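Local coordinates for tetratricopeptide TPR_2 repeat protein (Thermobaculum terrenum, PDB 5DJS) that is of undetermined function but combines tetratricopeptide repeats with a family 41 GT-B-type fold that holds uridine-5'-diphosphate in this model, at residues 330-335 / 361-366; 340-345 / 414-419; 367-372 / 392-397. The protein carries 1 engineered substitution. All blocks are in the same frame, centred on the assembly; numbering follows the deposited sequence.

Contact 1: residues 330-335 / 361-366; sequences FPVFGC and RLRLIA
Val332 and Arg363 lean across one face of a pair of parallel strands, while Phe333, Leu362, Cys335 and Leu364 meet on the other. On the first face the Arg363 chain starts with CG anti to its backbone N (chi1 -176°), then bends twice, which brings NH1 within 3.8 Å of Val332 CG1; the methyl lies at the edge of the guanidinium, near its plane. On the second face the leucines reach over with single methyls: Leu362 CD1 sits 3.8 Å from Phe333 CB, and Leu364 CD2 lies equally close to Cys335 CB. The Phe333 ring itself turns away from its neighbour strand. A ladder of four backbone bonds joins the strands, from Arg361 N to Pro331 O (3.2 Å), then Phe333 N to Arg361 O (2.8 Å), Arg363 N to Phe333 O and Cys335 N to Arg363 O. These are the first and last strands of a beta-alpha-beta unit whose helix 344-356 lies over the apolar face, with Trp350 on Leu362, Cys335 and Leu364, and Ile353 on Phe333. Strand 412-414 flanks 332-335, and strand 392-395 flanks 361-365, where Glu393 forms a salt bridge with Arg361.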
loop_
_atom_site.group_PDB
_atom_site.type_symbol
_atom_site.label_atom_id
_atom_site.label_comp_id
_atom_site.label_asym_id
_atom_site.label_seq_id
_atom_site.Cartn_x
_atom_site.Cartn_y
_atom_site.Cartn_z
ATOM N N PHE A 330 10.736 -30.526 2.098
ATOM C CA PHE A 330 11.044 -29.763 0.886
ATOM C C PHE A 330 9.888 -29.970 -0.096
ATOM O O PHE A 330 9.367 -31.086 -0.173
ATOM C CB PHE A 330 12.363 -30.285 0.267
ATOM C CG PHE A 330 12.861 -29.483 -0.922
ATOM C CD1 PHE A 330 13.693 -28.371 -0.739
ATOM C CD2 PHE A 330 12.516 -29.850 -2.229
ATOM C CE1 PHE A 330 14.147 -27.636 -1.830
ATOM C CE2 PHE A 330 12.969 -29.115 -3.321
ATOM C CZ PHE A 330 13.782 -28.008 -3.123
ATOM N N PRO A 331 9.447 -28.947 -0.839
ATOM C CA PRO A 331 9.882 -27.545 -0.734
ATOM C C PRO A 331 9.029 -26.750 0.241
ATOM O O PRO A 331 7.856 -27.070 0.428
ATOM C CB PRO A 331 9.650 -27.011 -2.151
ATOM C CG PRO A 331 8.521 -27.837 -2.672
ATOM C CD PRO A 331 8.730 -29.209 -2.099
ATOM N N VAL A 332 9.613 -25.725 0.851
ATOM C CA VAL A 332 8.856 -24.753 1.641
ATOM C C VAL A 332 8.476 -23.602 0.722
ATOM O O VAL A 332 9.345 -22.847 0.288
ATOM C CB VAL A 332 9.673 -24.204 2.838
ATOM C CG1 VAL A 332 8.869 -23.173 3.630
ATOM C CG2 VAL A 332 10.108 -25.341 3.757
ATOM N N PHE A 333 7.184 -23.489 0.417
ATOM C CA PHE A 333 6.625 -22.310 -0.260
ATOM C C PHE A 333 6.363 -21.184 0.744
ATOM O O PHE A 333 6.083 -21.443 1.913
ATOM C CB PHE A 333 5.332 -22.663 -0.985
ATOM C CG PHE A 333 5.543 -23.466 -2.228
ATOM C CD1 PHE A 333 6.068 -22.868 -3.366
ATOM C CD2 PHE A 333 5.209 -24.812 -2.269
ATOM C CE1 PHE A 333 6.259 -23.595 -4.528
ATOM C CE2 PHE A 333 5.390 -25.547 -3.425
ATOM C CZ PHE A 333 5.916 -24.939 -4.558
ATOM N N GLY A 334 6.449 -19.940 0.277
ATOM C CA GLY A 334 6.302 -18.758 1.139
ATOM C C GLY A 334 5.493 -17.631 0.507
ATOM O O GLY A 334 5.550 -17.424 -0.712
ATOM N N CYS A 335 4.718 -16.923 1.336
ATOM C CA CYS A 335 3.983 -15.720 0.905
ATOM C C CYS A 335 3.807 -14.768 2.074
ATOM O O CYS A 335 2.964 -14.993 2.936
ATOM C CB CYS A 335 2.617 -16.069 0.319
ATOM S SG CYS A 335 1.676 -14.598 -0.130
ATOM N N ARG A 361 5.309 -27.562 2.266
ATOM C CA ARG A 361 4.713 -26.762 3.326
ATOM C C ARG A 361 4.606 -25.325 2.840
ATOM O O ARG A 361 5.446 -24.891 2.061
ATOM C CB ARG A 361 5.586 -26.822 4.578
ATOM C CG ARG A 361 5.738 -28.222 5.158
ATOM C CD ARG A 361 6.803 -28.282 6.245
ATOM N NE ARG A 361 6.493 -27.442 7.401
ATOM C CZ ARG A 361 5.550 -27.700 8.320
ATOM N NH1 ARG A 361 4.776 -28.784 8.246
ATOM N NH2 ARG A 361 5.364 -26.849 9.330
ATOM N N LEU A 362 3.570 -24.603 3.289
ATOM C CA LEU A 362 3.363 -23.182 2.954
ATOM C C LEU A 362 3.529 -22.307 4.187
ATOM O O LEU A 362 2.954 -22.590 5.239
ATOM C CB LEU A 362 1.978 -22.965 2.360
ATOM C CG LEU A 362 1.590 -21.539 1.960
ATOM C CD1 LEU A 362 2.529 -20.943 0.915
ATOM C CD2 LEU A 362 0.167 -21.538 1.434
ATOM N N ARG A 363 4.298 -21.232 4.036
ATOM C CA ARG A 363 4.691 -20.354 5.135
ATOM C C ARG A 363 4.146 -18.941 4.913
ATOM O O ARG A 363 4.626 -18.224 4.036
ATOM C CB ARG A 363 6.216 -20.310 5.196
ATOM C CG ARG A 363 6.807 -19.512 6.353
ATOM C CD ARG A 363 7.189 -20.396 7.527
ATOM N NE ARG A 363 8.473 -19.988 8.101
ATOM C CZ ARG A 363 9.664 -20.533 7.830
ATOM N NH1 ARG A 363 9.796 -21.557 6.981
ATOM N NH2 ARG A 363 10.749 -20.042 8.427
ATOM N N LEU A 364 3.149 -18.546 5.703
ATOM C CA LEU A 364 2.592 -17.191 5.640
ATOM C C LEU A 364 3.057 -16.379 6.837
ATOM O O LEU A 364 3.120 -16.892 7.959
ATOM C CB LEU A 364 1.066 -17.218 5.602
ATOM C CG LEU A 364 0.405 -18.138 4.583
ATOM C CD1 LEU A 364 -1.108 -17.998 4.665
ATOM C CD2 LEU A 364 0.888 -17.841 3.172
ATOM N N ILE A 365 3.402 -15.119 6.588
ATOM C CA ILE A 365 3.769 -14.181 7.649
ATOM C C ILE A 365 3.086 -12.856 7.362
ATOM O O ILE A 365 3.329 -12.234 6.321
ATOM C CB ILE A 365 5.288 -13.941 7.733
ATOM C CG1 ILE A 365 6.045 -15.255 7.965
ATOM C CG2 ILE A 365 5.598 -12.973 8.869
ATOM C CD1 ILE A 365 7.535 -15.156 7.724
ATOM N N ALA A 366 2.253 -12.415 8.299
ATOM C CA ALA A 366 1.424 -11.220 8.115
ATOM C C ALA A 366 0.818 -10.764 9.444
ATOM O O ALA A 366 0.844 -11.489 10.447
ATOM C CB ALA A 366 0.322 -11.488 7.100
#

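Contact 2: residues 340-345 / 414-419; sequences SMIGPE and LDTLPY. Engineered in segment 340-345: Met341 (natural residue Lys). With UDP (uridine-5'-diphosphate), chain E.
Met341, an engineered residue (Lys in the natural sequence), packs closely against Thr416 and Tyr419. Its CB lies 3.5 Å from Thr416 OG1, its backbone O rests 3.4 Å from Thr416 CB, and its SD comes to 3.5 Å from Tyr419 CD1, a Met-aromatic contact in which the sulfur stands 4.3 Å from the ring centroid and 43° off the normal, neither squarely above the ring nor beside it. The bend at chi3 (-113°) turns the methyl toward the ligand, with Met341 CE 3.2 Å from O3A of uridine-5'-diphosphate. Next to the methionine, Thr416 OG1 gives its proton to Tyr419 O in the plane of that carbonyl, at 2.6 Å. Ile342 adds a right-angled crossing, CG1 to Thr416 CG2 at 4.0 Å. The other end is looser. There Glu345, in the first turn of helix 344-356, lays its CG 3.7 Å from Leu417 CD1, but the end of the side chain leads away, and the residue as a whole is poorly ordered. Outside the two segments, the Tyr419 ring meets that of Tyr123 with their planes nearly parallel. The segments thus meet by van der Waals packing, without a polar bond between them; the Thr416–Tyr419 bond lies within 414-419, probably holding the loop beside the diphosphate in shape. The thioether turns an uncharged methyl to the diphosphate, a contact without a hydrogen bond.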
loop_
_atom_site.group_PDB
_atom_site.type_symbol
_atom_site.label_atom_id
_atom_site.label_comp_id
_atom_site.label_asym_id
_atom_site.label_seq_id
_atom_site.Cartn_x
_atom_site.Cartn_y
_atom_site.Cartn_z
ATOM N N SER A 340 -5.426 -9.293 3.374
ATOM C CA SER A 340 -6.388 -8.802 2.377
ATOM C C SER A 340 -6.140 -9.337 0.957
ATOM O O SER A 340 -7.080 -9.495 0.159
ATOM C CB SER A 340 -6.380 -7.273 2.362
ATOM O OG SER A 340 -5.090 -6.782 2.661
ATOM N N MET A 341 -4.876 -9.625 0.659
ATOM C CA MET A 341 -4.465 -10.113 -0.652
ATOM C C MET A 341 -4.645 -11.628 -0.815
ATOM O O MET A 341 -4.675 -12.124 -1.944
ATOM C CB MET A 341 -3.009 -9.716 -0.879
ATOM C CG MET A 341 -2.757 -8.227 -0.644
ATOM S SD MET A 341 -1.289 -7.616 -1.462
ATOM C CE MET A 341 -0.275 -7.246 -0.054
ATOM N N ILE A 342 -4.775 -12.348 0.306
ATOM C CA ILE A 342 -4.962 -13.804 0.327
ATOM C C ILE A 342 -6.451 -14.138 0.477
ATOM O O ILE A 342 -6.939 -14.333 1.592
ATOM C CB ILE A 342 -4.162 -14.463 1.487
ATOM C CG1 ILE A 342 -2.685 -14.060 1.419
ATOM C CG2 ILE A 342 -4.284 -15.986 1.446
ATOM C CD1 ILE A 342 -1.947 -14.222 2.728
ATOM N N GLY A 343 -7.153 -14.191 -0.655
ATOM C CA GLY A 343 -8.561 -14.589 -0.713
ATOM C C GLY A 343 -8.827 -15.891 -1.460
ATOM O O GLY A 343 -7.887 -16.606 -1.814
ATOM N N PRO A 344 -10.115 -16.210 -1.708
ATOM C CA PRO A 344 -10.550 -17.482 -2.297
ATOM C C PRO A 344 -9.875 -17.882 -3.601
ATOM O O PRO A 344 -9.603 -19.070 -3.806
ATOM C CB PRO A 344 -12.039 -17.249 -2.553
ATOM C CG PRO A 344 -12.444 -16.297 -1.482
ATOM C CD PRO A 344 -11.273 -15.368 -1.339
ATOM N N GLU A 345 -9.617 -16.908 -4.472
ATOM C CA GLU A 345 -8.968 -17.178 -5.755
ATOM C C GLU A 345 -7.553 -17.758 -5.555
ATOM O O GLU A 345 -7.202 -18.751 -6.206
ATOM C CB GLU A 345 -8.927 -15.918 -6.639
ATOM C CG GLU A 345 -9.202 -16.182 -8.120
ATOM C CD GLU A 345 -10.678 -16.144 -8.497
ATOM O OE1 GLU A 345 -11.548 -16.246 -7.601
ATOM O OE2 GLU A 345 -10.969 -16.018 -9.709
ATOM N N LEU A 414 5.429 -17.315 -3.395
ATOM C CA LEU A 414 4.191 -17.271 -4.181
ATOM C C LEU A 414 3.548 -15.905 -4.025
ATOM O O LEU A 414 3.402 -15.415 -2.906
ATOM C CB LEU A 414 3.223 -18.359 -3.714
ATOM C CG LEU A 414 3.730 -19.797 -3.821
ATOM C CD1 LEU A 414 2.753 -20.760 -3.166
ATOM C CD2 LEU A 414 3.965 -20.189 -5.268
ATOM N N ASP A 415 3.170 -15.301 -5.146
ATOM C CA ASP A 415 2.560 -13.962 -5.155
ATOM C C ASP A 415 1.046 -14.077 -5.186
ATOM O O ASP A 415 0.505 -15.056 -5.696
ATOM C CB ASP A 415 3.044 -13.189 -6.379
ATOM C CG ASP A 415 2.464 -11.788 -6.481
ATOM O OD1 ASP A 415 2.425 -11.087 -5.447
ATOM O OD2 ASP A 415 2.043 -11.393 -7.602
ATOM N N THR A 416 0.372 -13.067 -4.643
ATOM C CA THR A 416 -1.090 -13.063 -4.554
ATOM C C THR A 416 -1.781 -12.573 -5.829
ATOM O O THR A 416 -1.179 -11.916 -6.683
ATOM C CB THR A 416 -1.562 -12.208 -3.371
ATOM O OG1 THR A 416 -0.917 -10.931 -3.419
ATOM C CG2 THR A 416 -1.215 -12.881 -2.053
ATOM N N LEU A 417 -3.052 -12.938 -5.942
ATOM C CA LEU A 417 -3.947 -12.431 -6.970
ATOM C C LEU A 417 -5.341 -12.208 -6.334
ATOM O O LEU A 417 -5.643 -12.817 -5.302
ATOM C CB LEU A 417 -4.041 -13.419 -8.139
ATOM C CG LEU A 417 -4.378 -14.881 -7.797
ATOM C CD1 LEU A 417 -5.577 -15.418 -8.572
ATOM C CD2 LEU A 417 -3.168 -15.769 -8.024
ATOM N N PRO A 418 -6.183 -11.336 -6.902
ATOM C CA PRO A 418 -5.874 -10.463 -8.049
ATOM C C PRO A 418 -5.020 -9.222 -7.730
ATOM O O PRO A 418 -4.617 -8.511 -8.666
ATOM C CB PRO A 418 -7.267 -10.023 -8.523
ATOM C CG PRO A 418 -8.092 -10.052 -7.286
ATOM C CD PRO A 418 -7.595 -11.233 -6.501
ATOM N N TYR A 419 -4.784 -8.950 -6.442
ATOM C CA TYR A 419 -3.939 -7.843 -6.011
ATOM C C TYR A 419 -2.514 -8.416 -5.828
ATOM O O TYR A 419 -2.203 -9.093 -4.829
ATOM C CB TYR A 419 -4.503 -7.234 -4.719
ATOM C CG TYR A 419 -3.950 -5.886 -4.246
ATOM C CD1 TYR A 419 -2.573 -5.655 -4.110
ATOM C CD2 TYR A 419 -4.813 -4.862 -3.841
ATOM C CE1 TYR A 419 -2.077 -4.439 -3.630
ATOM C CE2 TYR A 419 -4.323 -3.647 -3.359
ATOM C CZ TYR A 419 -2.949 -3.440 -3.256
ATOM O OH TYR A 419 -2.431 -2.252 -2.792
HETATM N N1 UDP E . 6.659 -6.314 6.879
HETATM C C2 UDP E . 7.174 -6.505 8.194
HETATM N N3 UDP E . 6.723 -7.523 8.950
HETATM C C4 UDP E . 5.792 -8.372 8.484
HETATM C C5 UDP E . 5.270 -8.223 7.207
HETATM C C6 UDP E . 5.724 -7.175 6.414
HETATM O O2 UDP E . 8.044 -5.739 8.674
HETATM O O4 UDP E . 5.388 -9.305 9.195
HETATM C "C1'" UDP E . 7.153 -5.201 6.039
HETATM C "C2'" UDP E . 7.872 -5.767 4.830
HETATM O "O2'" UDP E . 9.078 -5.017 4.669
HETATM C "C3'" UDP E . 6.870 -5.622 3.690
HETATM C "C4'" UDP E . 5.938 -4.489 4.118
HETATM O "O4'" UDP E . 6.106 -4.353 5.537
HETATM O "O3'" UDP E . 7.493 -5.337 2.444
HETATM C "C5'" UDP E . 4.451 -4.695 3.829
HETATM O "O5'" UDP E . 4.201 -5.411 2.621
HETATM P PA UDP E . 2.717 -5.995 2.333
HETATM O O1A UDP E . 1.777 -4.814 2.308
HETATM O O2A UDP E . 2.490 -7.128 3.308
HETATM O O3A UDP E . 2.742 -6.671 0.862
HETATM P PB UDP E . 3.202 -5.912 -0.490
HETATM O O1B UDP E . 4.511 -5.249 -0.178
HETATM O O2B UDP E . 3.384 -7.028 -1.466
HETATM O O3B UDP E . 2.064 -4.976 -0.817
#

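Contact 3: residues 367-372 / 392-397; sequences TGLQDP and LELLSP. With UDP (uridine-5'-diphosphate), chain E.
The ring of Pro397 meets Thr367 of the other segment and the flat uracil of uridine-5'-diphosphate through neighbouring carbons. Pro397 CG lies 4.0 Å from Thr367 CG2, the two side chains crossing at about a right angle, while Pro397 CB approaches O4 of the uracil at 3.1 Å obliquely, well out of the plane of the base but not over its face. The other flat group, the Gln370 carboxamide, passes more distantly by the proline, and the position of its oxygen is less certain. Gln370 contributes chiefly through its stem: Ser396 OG stands against CA and CB of Gln370, 3.6 Å from the latter. Leu369 is the buried wedge. Its CB rests 3.4 Å from Leu395 O. With CG anti to the carbonyl carbon (chi1 -65°), CD1 reaches the same oxygen, and CD1 and CD2 both touch Leu394 CB, CD1 at 4.0 Å. A type I turn from Gly368 to Asp371 sets this wedge, closed by Asp371 N bonding to Gly368 O at 3.2 Å; Gly368 adopts backbone angles that favour glycine. Here a loop after strand 361-365 folds over the end of the parallel strand 392-395, outermost in its sheet within the chain, and passes into helix 372-383, whose Leu378 and Met379 touch Leu369 and Leu394. Residues of a tetratricopeptide repeat hydrogen-bond to the same loop: Tyr59 OH with Thr367 OG1 and Gly60 N with Asp371 OD2.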
loop_
_atom_site.group_PDB
_atom_site.type_symbol
_atom_site.label_atom_id
_atom_site.label_comp_id
_atom_site.label_asym_id
_atom_site.label_seq_id
_atom_site.Cartn_x
_atom_site.Cartn_y
_atom_site.Cartn_z
ATOM N N THR A 367 0.266 -9.560 9.438
ATOM C CA THR A 367 -0.362 -8.989 10.623
ATOM C C THR A 367 -1.723 -9.626 10.748
ATOM O O THR A 367 -2.416 -9.768 9.743
ATOM C CB THR A 367 -0.570 -7.484 10.461
ATOM O OG1 THR A 367 -1.304 -7.262 9.254
ATOM C CG2 THR A 367 0.765 -6.759 10.376
ATOM N N GLY A 368 -2.094 -10.008 11.968
ATOM C CA GLY A 368 -3.349 -10.716 12.217
ATOM C C GLY A 368 -3.155 -12.179 12.536
ATOM O O GLY A 368 -4.008 -12.777 13.190
ATOM N N LEU A 369 -2.026 -12.755 12.123
ATOM C CA LEU A 369 -1.740 -14.162 12.405
ATOM C C LEU A 369 -1.365 -14.467 13.845
ATOM O O LEU A 369 -1.353 -15.629 14.226
ATOM C CB LEU A 369 -0.691 -14.689 11.434
ATOM C CG LEU A 369 -1.175 -14.719 9.981
ATOM C CD1 LEU A 369 -0.052 -15.178 9.075
ATOM C CD2 LEU A 369 -2.397 -15.611 9.795
ATOM N N GLN A 370 -1.097 -13.441 14.649
ATOM C CA GLN A 370 -1.009 -13.607 16.111
ATOM C C GLN A 370 -2.323 -14.059 16.777
ATOM O O GLN A 370 -2.265 -14.662 17.858
ATOM C CB GLN A 370 -0.448 -12.344 16.814
ATOM C CG GLN A 370 -1.364 -11.131 16.909
ATOM C CD GLN A 370 -1.539 -10.398 15.591
ATOM O OE1 GLN A 370 -1.460 -10.993 14.522
ATOM N NE2 GLN A 370 -1.785 -9.098 15.658
ATOM N N ASP A 371 -3.481 -13.761 16.158
ATOM C CA ASP A 371 -4.807 -14.135 16.708
ATOM C C ASP A 371 -5.192 -15.541 16.275
ATOM O O ASP A 371 -5.240 -15.809 15.064
ATOM C CB ASP A 371 -5.933 -13.184 16.242
ATOM C CG ASP A 371 -5.829 -11.790 16.832
ATOM O OD1 ASP A 371 -5.605 -11.642 18.056
ATOM O OD2 ASP A 371 -5.990 -10.834 16.042
ATOM N N PRO A 372 -5.504 -16.434 17.247
ATOM C CA PRO A 372 -5.987 -17.785 16.921
ATOM C C PRO A 372 -7.220 -17.867 16.034
ATOM O O PRO A 372 -7.345 -18.834 15.286
ATOM C CB PRO A 372 -6.270 -18.391 18.294
ATOM C CG PRO A 372 -5.224 -17.783 19.149
ATOM C CD PRO A 372 -5.118 -16.354 18.670
ATOM N N LEU A 392 0.333 -26.058 6.735
ATOM C CA LEU A 392 0.295 -24.598 6.686
ATOM C C LEU A 392 0.864 -24.010 7.972
ATOM O O LEU A 392 0.290 -24.219 9.038
ATOM C CB LEU A 392 -1.167 -24.177 6.539
ATOM C CG LEU A 392 -1.498 -22.734 6.214
ATOM C CD1 LEU A 392 -1.160 -22.437 4.765
ATOM C CD2 LEU A 392 -2.976 -22.472 6.470
ATOM N N GLU A 393 1.985 -23.293 7.882
ATOM C CA GLU A 393 2.589 -22.657 9.071
ATOM C C GLU A 393 2.509 -21.101 9.064
ATOM O O GLU A 393 3.136 -20.427 8.249
ATOM C CB GLU A 393 4.015 -23.184 9.355
ATOM C CG GLU A 393 5.014 -23.146 8.204
ATOM C CD GLU A 393 6.440 -23.522 8.630
ATOM O OE1 GLU A 393 7.002 -24.486 8.062
ATOM O OE2 GLU A 393 7.011 -22.855 9.525
ATOM N N LEU A 394 1.722 -20.566 10.002
ATOM C CA LEU A 394 1.386 -19.147 10.087
ATOM C C LEU A 394 2.182 -18.502 11.208
ATOM O O LEU A 394 2.259 -19.057 12.302
ATOM C CB LEU A 394 -0.097 -18.983 10.407
ATOM C CG LEU A 394 -1.180 -19.636 9.537
ATOM C CD1 LEU A 394 -0.806 -19.680 8.064
ATOM C CD2 LEU A 394 -1.549 -21.029 10.023
ATOM N N LEU A 395 2.745 -17.326 10.946
ATOM C CA LEU A 395 3.615 -16.637 11.902
ATOM C C LEU A 395 3.191 -15.187 12.139
ATOM O O LEU A 395 2.741 -14.493 11.221
ATOM C CB LEU A 395 5.074 -16.688 11.417
ATOM C CG LEU A 395 5.995 -17.705 12.106
ATOM C CD1 LEU A 395 7.179 -18.065 11.219
ATOM C CD2 LEU A 395 6.467 -17.179 13.462
ATOM N N SER A 396 3.358 -14.739 13.382
ATOM C CA SER A 396 3.095 -13.355 13.758
ATOM C C SER A 396 4.142 -12.447 13.103
ATOM O O SER A 396 5.255 -12.895 12.829
ATOM C CB SER A 396 3.139 -13.209 15.284
ATOM O OG SER A 396 2.468 -14.287 15.914
ATOM N N PRO A 397 3.802 -11.166 12.869
ATOM C CA PRO A 397 4.722 -10.287 12.132
ATOM C C PRO A 397 6.014 -9.929 12.893
ATOM O O PRO A 397 6.046 -9.977 14.129
ATOM C CB PRO A 397 3.872 -9.036 11.861
ATOM C CG PRO A 397 2.884 -9.006 12.974
ATOM C CD PRO A 397 2.604 -10.440 13.342
HETATM N N1 UDP E . 6.659 -6.314 6.879
HETATM C C2 UDP E . 7.174 -6.505 8.194
HETATM N N3 UDP E . 6.723 -7.523 8.950
HETATM C C4 UDP E . 5.792 -8.372 8.484
HETATM C C5 UDP E . 5.270 -8.223 7.207
HETATM C C6 UDP E . 5.724 -7.175 6.414
HETATM O O2 UDP E . 8.044 -5.739 8.674
HETATM O O4 UDP E . 5.388 -9.305 9.195
HETATM C "C1'" UDP E . 7.153 -5.201 6.039
HETATM C "C2'" UDP E . 7.872 -5.767 4.830
HETATM O "O2'" UDP E . 9.078 -5.017 4.669
HETATM C "C3'" UDP E . 6.870 -5.622 3.690
HETATM C "C4'" UDP E . 5.938 -4.489 4.118
HETATM O "O4'" UDP E . 6.106 -4.353 5.537
HETATM O "O3'" UDP E . 7.493 -5.337 2.444
HETATM C "C5'" UDP E . 4.451 -4.695 3.829
HETATM O "O5'" UDP E . 4.201 -5.411 2.621
HETATM P PA UDP E . 2.717 -5.995 2.333
HETATM O O1A UDP E . 1.777 -4.814 2.308
HETATM O O2A UDP E . 2.490 -7.128 3.308
HETATM O O3A UDP E . 2.742 -6.671 0.862
HETATM P PB UDP E . 3.202 -5.912 -0.490
HETATM O O1B UDP E . 4.511 -5.249 -0.178
HETATM O O2B UDP E . 3.384 -7.028 -1.466
HETATM O O3B UDP E . 2.064 -4.976 -0.817
#

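In the fold
All three contacts belong to one parallel sheet domain with its covering helices, the C-terminal half of the GT-B-type fold. Along the chain, contact 1 and contact 2 interleave, contact 1 closes before contact 3 opens, and contact 3 nests inside the loop that contact 2 closes. Centres of contacts 1 and 3 are about 12 Å apart, joined through neighbouring strands 361-365 and 392-395; contacts 1 and 2, about 14 Å apart between centres, are linked by strand 412-414 beside 332-335. Contacts 2 and 3, about 17 Å apart between centres, do not touch, yet both reach uridine-5'-diphosphate, and Ile365 of contact 1 touches it too. The nucleotide is thus met from several loops and strand ends of one sheet.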